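Local coordinates for dihydrolipoyl dehydrogenase (Elizabethkingia anophelis NUHP1, PDB 6UZI), which probably catalyses the NAD(+)-dependent oxidation of protein-bound dihydrolipoyl-lysine to lipoyl-lysine, using one FAD per subunit, at residues F387-L392 with G403-L408; A427-E432 with T455-I460; D445-S450 with A463-T468. All coordinates share one frame; numbering follows the deposited sequence.

In the fold
All three contacts belong to the C-terminal part of the chain, around helix 458-469. Contact 1 pairs two strands of the sheet on which this helix lies. Contact 2 uses the turn leading into this helix and its first residues; contact 3 lies further along. Contacts 2 and 3 are buried and also touch the second subunit, whereas contact 1 is partly buried and meets no other chain. Their chemistry differs accordingly. Backbone hydrogen bonds hold contact 1. Contact 2 joins apolar packing to a zinc-bound glutamate, and contact 3 is purely apolar between its segments. Ile405 of contact 1 packs on Ala459 of contact 2, and Ile407 packs on Ala464 of contact 3.

Contact 1. Residues F387-L392 with G403-L408; sequences FPMRAL and GVIKIL
Phe387 and Ile405 form an antiparallel hydrogen-bonded pair. Phe387 N donates to Ile405 O at 3.1 Å, in the carbonyl plane. Ile405 N returns a nearly straight bond (173°) to Phe387 O at 3.0 Å. The same Phe387 O also lies against the CG2 methyl of Val404. The benzyl group leads off beyond the strand pair, and Pro388 CD lies over one face of its ring, toward the rim. Pro388 follows as a non-hydrogen-bonded pair with Val404, on the other face of the sheet from Phe387 and Ile405. The strand ends here. Met389 N adds a last bond to Gly403 O at 2.9 Å, reaching it from above the carbonyl plane. The side chain of Met389 bends at chi2 and chi3. Its CG rests on the Gly403 backbone, and SD lies 3.9 Å from Ile405 CG1, the two side chains running obliquely to each other. From Met389 to Ala391 the chain makes a 3-10 segment, and Leu392 is the N-cap residue of helix 393-398. Within this chain, strand 382-388 is an outer strand of the dimerisation domain's antiparallel sheet. Strand 404-410 lies between it and strand 416-423, while Phe387, Met389 and Ile405 all pack on helix 458-469.

Contact 2. Residues A427-E432 with T455-I460; sequences ADMIAE and TYTEAI. With ZN (zinc ion), chain F.
Met429 reaches from helix 426-438 into the turn that leads to helix 458-469. Its SD lies 3.5 Å from Tyr456 CB, at the base of that side chain, and the phenol ring leads away. One atom earlier, Met429 CG meets the CG2 methyl of Thr457 at 3.7 Å. Met429 CB is more loosely approached by Ile460 CD1, at 4.2 Å. The chain is extended at chi2 (-164°), which carries the sulfur across to the turn before the chain bends at chi3.

One helical turn on, Glu432 and Ile460 extend from opposite directions. The carboxylate meets apolar atoms here, with OE1 nearest Ile460 CD1 and also 3.7 Å from Thr457 CB. No hydrogen bond joins the two segments. The polar partner of Glu432 is His451, which hydrogen-bonds to OE2. Tyr456 OH is likewise held by Ser398.

Residues 455-458 form a type I beta turn. On the far side of it, Glu458 points away from segment 427-432, and its OE2 binds the zinc ion at 2.2 Å. His453 of the same chain and Glu333 of the second subunit also bind the zinc. The other oxygen of Glu458, OE1, takes a weak bond from Thr455 N at 3.4 Å, which would help orient the carboxylate. The second subunit also reaches the turn directly: its Asp428 accepts a hydrogen bond from Thr457 N, and the reciprocal bond is made too. The contact lies behind the His-Glu pair known in this enzyme family, at the dimer interface, with His453 the predicted proton acceptor and zinc bound here by both residues.

Contact 3. Residues D445-S450 with A463-T468; sequences DIARIS and AALDAT
The backbones come closest at Ala447 and Leu465, whose CA atoms are 5.0 Å apart where the last turn of helix 443-447 meets the middle of helix 458-469. Ala447 has the largest share of the contact. Its CB points at the second helix and meets Leu465 CD2 at 3.6 Å, with Leu465 CG close behind. Leu465 starts off to the side, but the side chain then turns so that CD2 and CG lie against the Ala447 methyl. Ala464 CB also approaches that methyl, at 4.1 Å from Ala447 CB. Ala464 CB lies 3.8 Å from Ala447 N as well, and touches the CG2 branch of Ile446 (3.9 Å from CG2 to Ala464 CB). With chi1 at -61°, CG2 of Ile446 stands anti to the backbone N and is the branch that meets Ala464, while the longer branch leads away.

The methyl of Thr468 only grazes Ala447, and its hydroxyl is hydrogen-bonded to Asp414. No hydrogen bond crosses between the segments. Nearby, however, Lys461 NZ of the same long helix donates to Ala447 O and Ile449 O, tying down the chain as it leaves helix 443-447. Ile446 also packs on Val435 of the second subunit, and Arg448 forms a salt bridge with Glu341 of that subunit. This is close alanine-mediated helix packing within the dimerisation domain, joining helix 443-447 to the helix that carries zinc ligand Glu458 near its start.

Contact 1. Residues F387-L392 with G403-L408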
ATOM      1  N   PHE A 387       3.864   5.503  16.214  1.00 42.28           N
ATOM      2  CA  PHE A 387       2.714   6.335  15.879  1.00 43.18           C
ATOM      3  C   PHE A 387       1.489   5.470  15.612  1.00 40.80           C
ATOM      4  O   PHE A 387       1.585   4.461  14.909  1.00 36.51           O
ATOM      5  CB  PHE A 387       3.004   7.208  14.655  1.00 40.91           C
ATOM      6  CG  PHE A 387       1.918   8.189  14.340  1.00 42.93           C
ATOM      7  CD1 PHE A 387       1.847   9.406  15.008  1.00 45.75           C
ATOM      8  CD2 PHE A 387       0.972   7.904  13.372  1.00 40.51           C
ATOM      9  CE1 PHE A 387       0.851  10.320  14.720  1.00 41.77           C
ATOM     10  CE2 PHE A 387      -0.027   8.813  13.079  1.00 45.70           C
ATOM     11  CZ  PHE A 387      -0.086  10.027  13.758  1.00 42.65           C
ATOM     12  N   PRO A 388       0.325   5.842  16.144  1.00 36.77           N
ATOM     13  CA  PRO A 388      -0.869   4.999  15.980  1.00 34.33           C
ATOM     14  C   PRO A 388      -1.609   5.231  14.665  1.00 38.30           C
ATOM     15  O   PRO A 388      -1.720   6.357  14.175  1.00 44.13           O
ATOM     16  CB  PRO A 388      -1.737   5.405  17.178  1.00 31.15           C
ATOM     17  CG  PRO A 388      -1.373   6.849  17.410  1.00 32.69           C
ATOM     18  CD  PRO A 388       0.092   6.975  17.062  1.00 31.80           C
ATOM     19  N   MET A 389      -2.151   4.139  14.110  1.00 36.97           N
ATOM     20  CA  MET A 389      -2.846   4.219  12.826  1.00 34.97           C
ATOM     21  C   MET A 389      -4.154   4.992  12.928  1.00 41.56           C
ATOM     22  O   MET A 389      -4.584   5.609  11.946  1.00 40.68           O
ATOM     23  CB  MET A 389      -3.122   2.820  12.276  1.00 36.57           C
ATOM     24  CG  MET A 389      -1.889   2.022  11.898  1.00 37.07           C
ATOM     25  SD  MET A 389      -0.981   2.758  10.536  1.00 46.60           S
ATOM     26  CE  MET A 389      -2.144   2.560   9.193  1.00 46.43           C
ATOM     27  N   ARG A 390      -4.815   4.943  14.085  1.00 46.63           N
ATOM     28  CA  ARG A 390      -6.097   5.619  14.251  1.00 43.01           C
ATOM     29  C   ARG A 390      -5.975   7.133  14.149  1.00 45.77           C
ATOM     30  O   ARG A 390      -6.988   7.810  13.946  1.00 52.18           O
ATOM     31  CB  ARG A 390      -6.726   5.204  15.585  1.00 46.36           C
ATOM     32  CG  ARG A 390      -5.849   5.488  16.801  1.00 51.70           C
ATOM     33  CD  ARG A 390      -6.436   4.891  18.075  1.00 59.71           C
ATOM     34  NE  ARG A 390      -5.390   4.475  19.016  1.00 69.65           N
ATOM     35  CZ  ARG A 390      -4.914   5.225  20.007  1.00 78.51           C
ATOM     36  NH1 ARG A 390      -5.386   6.449  20.215  1.00 80.62           N
ATOM     37  NH2 ARG A 390      -3.962   4.744  20.801  1.00 76.84           N
ATOM     38  N   ALA A 391      -4.767   7.681  14.283  1.00 45.00           N
ATOM     39  CA  ALA A 391      -4.588   9.125  14.215  1.00 44.73           C
ATOM     40  C   ALA A 391      -4.449   9.647  12.792  1.00 48.82           C
ATOM     41  O   ALA A 391      -4.464  10.869  12.602  1.00 47.87           O
ATOM     42  CB  ALA A 391      -3.365   9.548  15.031  1.00 35.58           C
ATOM     43  N   LEU A 392      -4.336   8.758  11.801  1.00 49.47           N
ATOM     44  CA  LEU A 392      -4.211   9.158  10.403  1.00 42.25           C
ATOM     45  C   LEU A 392      -5.562   9.563   9.837  1.00 46.28           C
ATOM     46  O   LEU A 392      -6.568   8.880  10.041  1.00 53.44           O
ATOM     47  CB  LEU A 392      -3.646   8.014   9.563  1.00 31.17           C
ATOM     48  CG  LEU A 392      -2.210   7.568   9.813  1.00 30.83           C
ATOM     49  CD1 LEU A 392      -1.858   6.387   8.914  1.00 28.00           C
ATOM     50  CD2 LEU A 392      -1.259   8.723   9.568  1.00 30.66           C
ATOM     51  N   GLY A 403      -4.058  -0.433  14.583  1.00 32.65           N
ATOM     52  CA  GLY A 403      -2.653  -0.743  14.456  1.00 28.42           C
ATOM     53  C   GLY A 403      -1.739   0.405  14.833  1.00 32.80           C
ATOM     54  O   GLY A 403      -2.160   1.467  15.300  1.00 39.37           O
ATOM     55  N   VAL A 404      -0.451   0.178  14.583  1.00 29.88           N
ATOM     56  CA  VAL A 404       0.605   1.087  14.988  1.00 25.00           C
ATOM     57  C   VAL A 404       1.804   0.809  14.094  1.00 35.18           C
ATOM     58  O   VAL A 404       1.961  -0.298  13.565  1.00 29.14           O
ATOM     59  CB  VAL A 404       0.938   0.896  16.491  1.00 27.54           C
ATOM     60  CG1 VAL A 404       1.582  -0.462  16.731  1.00 25.15           C
ATOM     61  CG2 VAL A 404       1.831   2.016  17.005  1.00 40.41           C
ATOM     62  N   ILE A 405       2.639   1.830  13.903  1.00 38.72           N
ATOM     63  CA  ILE A 405       3.930   1.715  13.234  1.00 27.62           C
ATOM     64  C   ILE A 405       5.018   1.942  14.273  1.00 34.25           C
ATOM     65  O   ILE A 405       4.960   2.908  15.044  1.00 34.80           O
ATOM     66  CB  ILE A 405       4.067   2.717  12.079  1.00 28.12           C
ATOM     67  CG1 ILE A 405       2.910   2.547  11.096  1.00 30.38           C
ATOM     68  CG2 ILE A 405       5.414   2.550  11.396  1.00 23.19           C
ATOM     69  CD1 ILE A 405       3.048   1.332  10.228  1.00 25.93           C
ATOM     70  N   LYS A 406       6.002   1.051  14.297  1.00 30.89           N
ATOM     71  CA  LYS A 406       7.045   1.074  15.311  1.00 28.06           C
ATOM     72  C   LYS A 406       8.407   1.029  14.638  1.00 32.26           C
ATOM     73  O   LYS A 406       8.671   0.145  13.819  1.00 38.68           O
ATOM     74  CB  LYS A 406       6.873  -0.096  16.284  1.00 27.85           C
ATOM     75  CG  LYS A 406       8.051  -0.339  17.217  1.00 28.16           C
ATOM     76  CD  LYS A 406       7.873  -1.665  17.960  1.00 34.56           C
ATOM     77  CE  LYS A 406       8.812  -1.765  19.157  1.00 34.61           C
ATOM     78  NZ  LYS A 406       8.613  -3.034  19.897  1.00 30.56           N
ATOM     79  N   ILE A 407       9.266   1.982  14.980  1.00 32.87           N
ATOM     80  CA  ILE A 407      10.598   2.089  14.404  1.00 32.02           C
ATOM     81  C   ILE A 407      11.623   1.997  15.528  1.00 38.44           C
ATOM     82  O   ILE A 407      11.480   2.662  16.561  1.00 35.71           O
ATOM     83  CB  ILE A 407      10.771   3.399  13.616  1.00 34.90           C
ATOM     84  CG1 ILE A 407       9.934   3.365  12.337  1.00 29.32           C
ATOM     85  CG2 ILE A 407      12.248   3.633  13.290  1.00 26.28           C
ATOM     86  CD1 ILE A 407       9.941   4.679  11.564  1.00 29.85           C
ATOM     87  N   LEU A 408      12.647   1.176  15.320  1.00 40.31           N
ATOM     88  CA  LEU A 408      13.774   1.048  16.230  1.00 38.34           C
ATOM     89  C   LEU A 408      15.002   1.666  15.570  1.00 42.86           C
ATOM     90  O   LEU A 408      15.302   1.371  14.407  1.00 37.86           O
ATOM     91  CB  LEU A 408      14.026  -0.420  16.572  1.00 37.36           C
ATOM     92  CG  LEU A 408      12.830  -1.167  17.159  1.00 41.56           C
ATOM     93  CD1 LEU A 408      13.074  -2.668  17.180  1.00 36.02           C
ATOM     94  CD2 LEU A 408      12.546  -0.661  18.555  1.00 50.31           C
TER

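Contact 2. Residues A427-E432 with T455-I460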
ATOM      1  N   ALA A 427       1.259  -4.742   4.210  1.00 23.77           N
ATOM      2  CA  ALA A 427       1.978  -5.665   3.341  1.00 32.30           C
ATOM      3  C   ALA A 427       2.735  -4.927   2.242  1.00 29.51           C
ATOM      4  O   ALA A 427       3.758  -5.418   1.759  1.00 38.41           O
ATOM      5  CB  ALA A 427       1.011  -6.686   2.740  1.00 21.17           C
ATOM      6  N   ASP A 428       2.266  -3.747   1.843  1.00 27.76           N
ATOM      7  CA  ASP A 428       2.968  -2.956   0.846  1.00 26.42           C
ATOM      8  C   ASP A 428       3.680  -1.742   1.426  1.00 28.67           C
ATOM      9  O   ASP A 428       4.654  -1.280   0.831  1.00 36.50           O
ATOM     10  CB  ASP A 428       1.998  -2.506  -0.255  1.00 22.31           C
ATOM     11  CG  ASP A 428       1.403  -3.678  -1.012  1.00 35.52           C
ATOM     12  OD1 ASP A 428       0.240  -4.044  -0.745  1.00 36.77           O
ATOM     13  OD2 ASP A 428       2.104  -4.249  -1.869  1.00 42.81           O
ATOM     14  N   MET A 429       3.252  -1.241   2.582  1.00 28.59           N
ATOM     15  CA  MET A 429       3.988  -0.151   3.210  1.00 26.88           C
ATOM     16  C   MET A 429       5.382  -0.602   3.624  1.00 33.65           C
ATOM     17  O   MET A 429       6.314   0.210   3.669  1.00 31.75           O
ATOM     18  CB  MET A 429       3.232   0.368   4.427  1.00 26.71           C
ATOM     19  CG  MET A 429       1.990   1.148   4.110  1.00 28.89           C
ATOM     20  SD  MET A 429       1.470   2.079   5.553  1.00 41.26           S
ATOM     21  CE  MET A 429       1.122   0.776   6.728  1.00 42.07           C
ATOM     22  N   ILE A 430       5.539  -1.891   3.928  1.00 35.89           N
ATOM     23  CA  ILE A 430       6.802  -2.403   4.437  1.00 35.02           C
ATOM     24  C   ILE A 430       7.930  -2.198   3.437  1.00 36.49           C
ATOM     25  O   ILE A 430       9.099  -2.124   3.833  1.00 34.85           O
ATOM     26  CB  ILE A 430       6.634  -3.890   4.821  1.00 26.14           C
ATOM     27  CG1 ILE A 430       7.793  -4.351   5.695  1.00 27.07           C
ATOM     28  CG2 ILE A 430       6.527  -4.770   3.583  1.00 28.17           C
ATOM     29  CD1 ILE A 430       7.893  -3.592   6.977  1.00 25.40           C
ATOM     30  N   ALA A 431       7.604  -2.077   2.148  1.00 30.20           N
ATOM     31  CA  ALA A 431       8.641  -1.907   1.135  1.00 32.03           C
ATOM     32  C   ALA A 431       9.431  -0.620   1.356  1.00 34.03           C
ATOM     33  O   ALA A 431      10.645  -0.582   1.116  1.00 41.96           O
ATOM     34  CB  ALA A 431       8.029  -1.951  -0.265  1.00 22.76           C
ATOM     35  N   GLU A 432       8.765   0.443   1.816  1.00 33.05           N
ATOM     36  CA  GLU A 432       9.479   1.680   2.123  1.00 31.24           C
ATOM     37  C   GLU A 432      10.551   1.444   3.176  1.00 32.68           C
ATOM     38  O   GLU A 432      11.682   1.924   3.042  1.00 34.60           O
ATOM     39  CB  GLU A 432       8.495   2.755   2.594  1.00 30.19           C
ATOM     40  CG  GLU A 432       9.149   4.047   3.059  1.00 42.29           C
ATOM     41  CD  GLU A 432       8.155   5.048   3.642  1.00 51.29           C
ATOM     42  OE1 GLU A 432       6.932   4.837   3.507  1.00 53.65           O
ATOM     43  OE2 GLU A 432       8.598   6.049   4.243  1.00 49.69           O
ATOM     44  N   THR A 455      -2.131   9.405   3.298  1.00 33.43           N
ATOM     45  CA  THR A 455      -1.818   8.006   3.042  1.00 30.10           C
ATOM     46  C   THR A 455      -1.511   7.315   4.356  1.00 36.69           C
ATOM     47  O   THR A 455      -1.267   7.957   5.378  1.00 50.36           O
ATOM     48  CB  THR A 455      -0.625   7.838   2.100  1.00 34.13           C
ATOM     49  OG1 THR A 455       0.514   8.491   2.670  1.00 40.76           O
ATOM     50  CG2 THR A 455      -0.930   8.414   0.727  1.00 31.02           C
ATOM     51  N   TYR A 456      -1.507   5.982   4.324  1.00 32.46           N
ATOM     52  CA  TYR A 456      -1.143   5.234   5.521  1.00 31.78           C
ATOM     53  C   TYR A 456       0.346   5.347   5.813  1.00 39.35           C
ATOM     54  O   TYR A 456       0.758   5.220   6.972  1.00 34.94           O
ATOM     55  CB  TYR A 456      -1.557   3.774   5.371  1.00 28.52           C
ATOM     56  CG  TYR A 456      -3.044   3.605   5.202  1.00 37.86           C
ATOM     57  CD1 TYR A 456      -3.581   3.176   3.990  1.00 30.13           C
ATOM     58  CD2 TYR A 456      -3.917   3.923   6.238  1.00 36.74           C
ATOM     59  CE1 TYR A 456      -4.945   3.039   3.825  1.00 27.47           C
ATOM     60  CE2 TYR A 456      -5.287   3.785   6.081  1.00 42.14           C
ATOM     61  CZ  TYR A 456      -5.795   3.343   4.873  1.00 38.84           C
ATOM     62  OH  TYR A 456      -7.153   3.212   4.713  1.00 39.74           O
ATOM     63  N   THR A 457       1.164   5.601   4.783  1.00 44.22           N
ATOM     64  CA  THR A 457       2.606   5.709   4.980  1.00 40.37           C
ATOM     65  C   THR A 457       2.998   6.929   5.804  1.00 35.83           C
ATOM     66  O   THR A 457       4.117   6.967   6.329  1.00 32.76           O
ATOM     67  CB  THR A 457       3.332   5.755   3.630  1.00 46.90           C
ATOM     68  OG1 THR A 457       2.820   6.831   2.835  1.00 45.31           O
ATOM     69  CG2 THR A 457       3.145   4.440   2.877  1.00 43.57           C
ATOM     70  N   GLU A 458       2.100   7.909   5.964  1.00 30.69           N
ATOM     71  CA  GLU A 458       2.416   9.044   6.828  1.00 31.94           C
ATOM     72  C   GLU A 458       2.671   8.588   8.252  1.00 35.85           C
ATOM     73  O   GLU A 458       3.389   9.261   9.000  1.00 34.87           O
ATOM     74  CB  GLU A 458       1.290  10.082   6.804  1.00 34.09           C
ATOM     75  CG  GLU A 458       1.018  10.693   5.449  1.00 43.10           C
ATOM     76  CD  GLU A 458       0.165  11.938   5.531  1.00 63.41           C
ATOM     77  OE1 GLU A 458      -1.078  11.809   5.513  1.00 69.72           O
ATOM     78  OE2 GLU A 458       0.735  13.047   5.612  1.00 91.35           O
ATOM     79  N   ALA A 459       2.100   7.443   8.642  1.00 40.87           N
ATOM     80  CA  ALA A 459       2.387   6.898   9.961  1.00 39.88           C
ATOM     81  C   ALA A 459       3.848   6.505  10.086  1.00 41.04           C
ATOM     82  O   ALA A 459       4.434   6.633  11.168  1.00 47.84           O
ATOM     83  CB  ALA A 459       1.493   5.692  10.241  1.00 34.05           C
ATOM     84  N   ILE A 460       4.469   6.076   8.988  1.00 30.79           N
ATOM     85  CA  ILE A 460       5.901   5.802   9.025  1.00 34.75           C
ATOM     86  C   ILE A 460       6.673   7.091   9.266  1.00 39.74           C
ATOM     87  O   ILE A 460       7.554   7.156  10.134  1.00 31.09           O
ATOM     88  CB  ILE A 460       6.351   5.111   7.729  1.00 32.94           C
ATOM     89  CG1 ILE A 460       5.505   3.874   7.465  1.00 34.92           C
ATOM     90  CG2 ILE A 460       7.803   4.716   7.835  1.00 25.99           C
ATOM     91  CD1 ILE A 460       5.752   3.278   6.105  1.00 33.86           C
TER
HETATM   92 ZN    ZN F 502      -0.077  14.699   6.772  1.00 95.33          ZN

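Contact 3. Residues D445-S450 with A463-T468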
ATOM      1  N   ASP A 445      16.377  10.747   8.498  1.00 36.70           N
ATOM      2  CA  ASP A 445      16.274  10.705   7.042  1.00 37.76           C
ATOM      3  C   ASP A 445      14.830  10.510   6.606  1.00 46.44           C
ATOM      4  O   ASP A 445      14.300  11.278   5.794  1.00 56.25           O
ATOM      5  CB  ASP A 445      17.146   9.587   6.473  1.00 41.71           C
ATOM      6  CG  ASP A 445      18.624   9.919   6.500  1.00 51.46           C
ATOM      7  OD1 ASP A 445      18.974  11.116   6.614  1.00 61.82           O
ATOM      8  OD2 ASP A 445      19.436   8.975   6.394  1.00 48.04           O
ATOM      9  N   ILE A 446      14.175   9.484   7.151  1.00 38.59           N
ATOM     10  CA  ILE A 446      12.795   9.189   6.785  1.00 35.47           C
ATOM     11  C   ILE A 446      11.864  10.297   7.255  1.00 35.96           C
ATOM     12  O   ILE A 446      10.887  10.635   6.577  1.00 41.90           O
ATOM     13  CB  ILE A 446      12.395   7.815   7.353  1.00 36.43           C
ATOM     14  CG1 ILE A 446      13.301   6.740   6.757  1.00 31.72           C
ATOM     15  CG2 ILE A 446      10.927   7.503   7.081  1.00 28.15           C
ATOM     16  CD1 ILE A 446      13.324   6.746   5.239  1.00 29.16           C
ATOM     17  N   ALA A 447      12.160  10.890   8.411  1.00 36.70           N
ATOM     18  CA  ALA A 447      11.299  11.933   8.954  1.00 34.45           C
ATOM     19  C   ALA A 447      11.245  13.175   8.073  1.00 46.22           C
ATOM     20  O   ALA A 447      10.242  13.897   8.102  1.00 46.99           O
ATOM     21  CB  ALA A 447      11.789  12.318  10.348  1.00 35.49           C
ATOM     22  N   ARG A 448      12.261  13.405   7.245  1.00 49.36           N
ATOM     23  CA  ARG A 448      12.348  14.610   6.434  1.00 52.19           C
ATOM     24  C   ARG A 448      11.906  14.397   4.996  1.00 60.73           C
ATOM     25  O   ARG A 448      11.879  15.360   4.222  1.00 66.23           O
ATOM     26  CB  ARG A 448      13.776  15.156   6.465  1.00 52.86           C
ATOM     27  CG  ARG A 448      14.127  15.790   7.794  1.00 54.73           C
ATOM     28  CD  ARG A 448      15.549  16.308   7.820  1.00 56.60           C
ATOM     29  NE  ARG A 448      15.865  16.892   9.119  1.00 62.35           N
ATOM     30  CZ  ARG A 448      15.460  18.094   9.519  1.00 71.23           C
ATOM     31  NH1 ARG A 448      14.727  18.858   8.715  1.00 72.25           N
ATOM     32  NH2 ARG A 448      15.794  18.534  10.725  1.00 76.16           N
ATOM     33  N   ILE A 449      11.582  13.170   4.621  1.00 57.20           N
ATOM     34  CA  ILE A 449      11.165  12.841   3.265  1.00 51.01           C
ATOM     35  C   ILE A 449       9.670  13.080   3.123  1.00 48.93           C
ATOM     36  O   ILE A 449       8.891  12.778   4.032  1.00 48.12           O
ATOM     37  CB  ILE A 449      11.544  11.386   2.933  1.00 47.53           C
ATOM     38  CG1 ILE A 449      13.042  11.289   2.641  1.00 35.15           C
ATOM     39  CG2 ILE A 449      10.696  10.832   1.804  1.00 54.99           C
ATOM     40  CD1 ILE A 449      13.486   9.908   2.283  1.00 33.55           C
ATOM     41  N   SER A 450       9.265  13.622   1.975  1.00 50.17           N
ATOM     42  CA  SER A 450       7.850  13.851   1.710  1.00 45.52           C
ATOM     43  C   SER A 450       7.082  12.542   1.635  1.00 45.94           C
ATOM     44  O   SER A 450       7.464  11.627   0.902  1.00 47.96           O
ATOM     45  CB  SER A 450       7.660  14.613   0.405  1.00 47.54           C
ATOM     46  OG  SER A 450       6.290  14.913   0.221  1.00 45.72           O
ATOM     47  N   ALA A 463       6.216   8.155  12.897  1.00 35.63           N
ATOM     48  CA  ALA A 463       7.001   7.323  13.809  1.00 40.19           C
ATOM     49  C   ALA A 463       8.485   7.664  13.736  1.00 44.90           C
ATOM     50  O   ALA A 463       9.172   7.698  14.765  1.00 45.86           O
ATOM     51  CB  ALA A 463       6.782   5.841  13.503  1.00 30.20           C
ATOM     52  N   ALA A 464       8.991   7.939  12.529  1.00 35.71           N
ATOM     53  CA  ALA A 464      10.391   8.324  12.388  1.00 32.98           C
ATOM     54  C   ALA A 464      10.671   9.646  13.095  1.00 42.65           C
ATOM     55  O   ALA A 464      11.733   9.821  13.705  1.00 33.91           O
ATOM     56  CB  ALA A 464      10.767   8.401  10.908  1.00 38.73           C
ATOM     57  N   LEU A 465       9.732  10.592  13.018  1.00 47.17           N
ATOM     58  CA  LEU A 465       9.869  11.821  13.790  1.00 44.20           C
ATOM     59  C   LEU A 465       9.910  11.521  15.283  1.00 47.89           C
ATOM     60  O   LEU A 465      10.702  12.115  16.028  1.00 48.72           O
ATOM     61  CB  LEU A 465       8.710  12.765  13.476  1.00 43.65           C
ATOM     62  CG  LEU A 465       8.756  13.573  12.183  1.00 37.27           C
ATOM     63  CD1 LEU A 465       7.402  14.207  11.916  1.00 38.13           C
ATOM     64  CD2 LEU A 465       9.835  14.629  12.280  1.00 46.26           C
ATOM     65  N   ASP A 466       9.075  10.582  15.733  1.00 49.31           N
ATOM     66  CA  ASP A 466       9.048  10.219  17.145  1.00 58.38           C
ATOM     67  C   ASP A 466      10.348   9.551  17.572  1.00 57.11           C
ATOM     68  O   ASP A 466      10.858   9.810  18.668  1.00 56.07           O
ATOM     69  CB  ASP A 466       7.855   9.300  17.414  1.00 50.02           C
ATOM     70  CG  ASP A 466       7.665   9.016  18.878  1.00 42.09           C
ATOM     71  OD1 ASP A 466       7.568   9.975  19.671  1.00 45.85           O
ATOM     72  OD2 ASP A 466       7.634   7.819  19.230  1.00 33.25           O
ATOM     73  N   ALA A 467      10.907   8.701  16.710  1.00 48.83           N
ATOM     74  CA  ALA A 467      12.135   7.999  17.060  1.00 45.84           C
ATOM     75  C   ALA A 467      13.328   8.943  17.058  1.00 51.18           C
ATOM     76  O   ALA A 467      14.188   8.869  17.943  1.00 54.10           O
ATOM     77  CB  ALA A 467      12.367   6.842  16.091  1.00 47.39           C
ATOM     78  N   THR A 468      13.394   9.848  16.083  1.00 49.61           N
ATOM     79  CA  THR A 468      14.596  10.656  15.937  1.00 46.03           C
ATOM     80  C   THR A 468      14.723  11.671  17.069  1.00 48.78           C
ATOM     81  O   THR A 468      15.837  11.974  17.509  1.00 58.27           O
ATOM     82  CB  THR A 468      14.622  11.331  14.559  1.00 48.24           C
ATOM     83  OG1 THR A 468      15.920  11.878  14.310  1.00 49.26           O
ATOM     84  CG2 THR A 468      13.582  12.437  14.441  1.00 50.45           C
TER